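Local coordinates for protein replicative DNA helicase (Nostoc punctiforme, PDB 4O1R) that is an intein of the replicative helicase that probably excises itself by protein splicing and joins the flanking segments, at residues L62-R65 with L66-I70. Sequence-based numbering, arbitrary orientation.
Sequences LTTR and LGRKI
Thr64 and Arg68 meet side chain to side chain at the end of a tight hairpin. The hydroxyl of Thr64 sits between its own backbone N and carbonyl carbon (chi1 74°). This turns OG1 onto the start of Arg68. A weak, bent bond runs from Arg68 N to Thr64 OG1 at 3.2 Å, and Arg68 CB packs 3.5 Å from the same Thr64 OG1. The hydroxyl also bonds to the carboxylate of Asp109, which takes the N-H of Leu66 as well. One acid thus holds both the threonine and the turn. The Arg68 chain bends at chi2 and carries its guanidinium away from the threonine. There NH1 bonds to the carbonyl oxygens of Pro99 and Asn137.

The motif is a beta hairpin of strands 57-64 and 69-72, within the all-beta Hint fold of the intein. Strand 57-64 also pairs with the long strand 106-126. The hairpin connection is a type I turn from Thr64 to Gly67 with a G1 beta bulge at Gly67 and Arg68. Gly67 N bonds to Thr64 O at 2.9 Å. Gly67 has a positive phi of 100°, a backbone conformation that glycine takes easily. Next, Thr64 N bonds to Arg68 O at 2.8 Å. Leu62 and Ile70 form an antiparallel hydrogen-bonded pair, joined by Leu62 N to Ile70 O and Ile70 N to Leu62 O.

Leu62 and Ile70 share the buried face, but touch lightly, Leu62 CB to Ile70 CG2 at 4.3 Å. Leu62 also packs on Leu90 and Leu96, and Ile70 on Ile138 and Val140. Thr63 and Lys69, a non-hydrogen-bonded pair, lie side by side on the other face. Thr63 OG1 stands beside its backbone N (chi1 -53°) and meets Lys69 CG at 3.7 Å.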
loop_
_atom_site.group_PDB
_atom_site.type_symbol
_atom_site.label_atom_id
_atom_site.label_comp_id
_atom_site.label_asym_id
_atom_site.label_seq_id
_atom_site.Cartn_x
_atom_site.Cartn_y
_atom_site.Cartn_z
ATOM N N LEU A 62 -5.130 0.374 9.795
ATOM C CA LEU A 62 -6.065 -0.609 9.275
ATOM C C LEU A 62 -5.476 -1.990 9.509
ATOM O O LEU A 62 -4.309 -2.212 9.193
ATOM C CB LEU A 62 -6.293 -0.340 7.790
ATOM C CG LEU A 62 -7.256 -1.273 7.048
ATOM C CD1 LEU A 62 -7.912 -0.520 5.909
ATOM C CD2 LEU A 62 -6.523 -2.509 6.539
ATOM N N THR A 63 -6.274 -2.895 10.078
ATOM C CA THR A 63 -5.824 -4.260 10.362
ATOM C C THR A 63 -6.759 -5.254 9.703
ATOM O O THR A 63 -7.981 -5.061 9.721
ATOM C CB THR A 63 -5.779 -4.509 11.886
ATOM O OG1 THR A 63 -4.995 -3.483 12.504
ATOM C CG2 THR A 63 -5.161 -5.864 12.227
ATOM N N THR A 64 -6.194 -6.315 9.131
ATOM C CA THR A 64 -6.999 -7.350 8.489
ATOM C C THR A 64 -7.074 -8.605 9.363
ATOM O O THR A 64 -6.306 -8.769 10.319
ATOM C CB THR A 64 -6.457 -7.724 7.085
ATOM O OG1 THR A 64 -5.257 -8.502 7.228
ATOM C CG2 THR A 64 -6.182 -6.476 6.233
ATOM N N ARG A 65 -7.972 -9.514 8.988
ATOM C CA ARG A 65 -8.213 -10.753 9.731
ATOM C C ARG A 65 -6.973 -11.650 9.813
ATOM O O ARG A 65 -6.755 -12.295 10.841
ATOM C CB ARG A 65 -9.410 -11.492 9.125
ATOM C CG ARG A 65 -9.842 -12.774 9.842
ATOM C CD ARG A 65 -11.167 -13.322 9.259
ATOM N NE ARG A 65 -11.096 -13.542 7.804
ATOM C CZ ARG A 65 -12.149 -13.619 6.982
ATOM N NH1 ARG A 65 -13.391 -13.509 7.440
ATOM N NH2 ARG A 65 -11.954 -13.800 5.681
ATOM N N LEU A 66 -6.166 -11.679 8.753
ATOM C CA LEU A 66 -4.910 -12.448 8.734
ATOM C C LEU A 66 -3.816 -11.784 9.544
ATOM O O LEU A 66 -2.738 -12.365 9.741
ATOM C CB LEU A 66 -4.401 -12.626 7.307
ATOM C CG LEU A 66 -5.138 -13.603 6.396
ATOM C CD1 LEU A 66 -4.383 -13.655 5.127
ATOM C CD2 LEU A 66 -5.222 -14.997 6.964
ATOM N N GLY A 67 -4.072 -10.553 9.982
ATOM C CA GLY A 67 -3.144 -9.824 10.841
ATOM C C GLY A 67 -2.274 -8.807 10.139
ATOM O O GLY A 67 -1.379 -8.222 10.762
ATOM N N ARG A 68 -2.526 -8.554 8.858
ATOM C CA ARG A 68 -1.775 -7.519 8.149
ATOM C C ARG A 68 -2.226 -6.154 8.639
ATOM O O ARG A 68 -3.371 -5.991 9.054
ATOM C CB ARG A 68 -1.940 -7.684 6.652
ATOM C CG ARG A 68 -1.587 -9.115 6.269
ATOM C CD ARG A 68 -0.890 -9.230 4.982
ATOM N NE ARG A 68 -0.753 -10.645 4.636
ATOM C CZ ARG A 68 -0.642 -11.093 3.391
ATOM N NH1 ARG A 68 -0.647 -10.244 2.359
ATOM N NH2 ARG A 68 -0.524 -12.396 3.183
ATOM N N LYS A 69 -1.312 -5.195 8.651
ATOM C CA LYS A 69 -1.577 -3.906 9.280
ATOM C C LYS A 69 -0.834 -2.835 8.511
ATOM O O LYS A 69 0.313 -3.046 8.099
ATOM C CB LYS A 69 -1.043 -3.920 10.716
ATOM C CG LYS A 69 -1.474 -2.751 11.576
ATOM C CD LYS A 69 -0.783 -2.797 12.929
ATOM C CE LYS A 69 -1.343 -3.877 13.829
ATOM N NZ LYS A 69 -0.747 -3.790 15.191
ATOM N N ILE A 70 -1.475 -1.687 8.326
ATOM C CA ILE A 70 -0.837 -0.565 7.656
ATOM C C ILE A 70 -1.389 0.723 8.227
ATOM O O ILE A 70 -2.523 0.756 8.708
ATOM C CB ILE A 70 -1.036 -0.656 6.119
ATOM C CG1 ILE A 70 -0.100 0.293 5.350
ATOM C CG2 ILE A 70 -2.517 -0.461 5.750
ATOM C CD1 ILE A 70 -0.128 0.041 3.841
#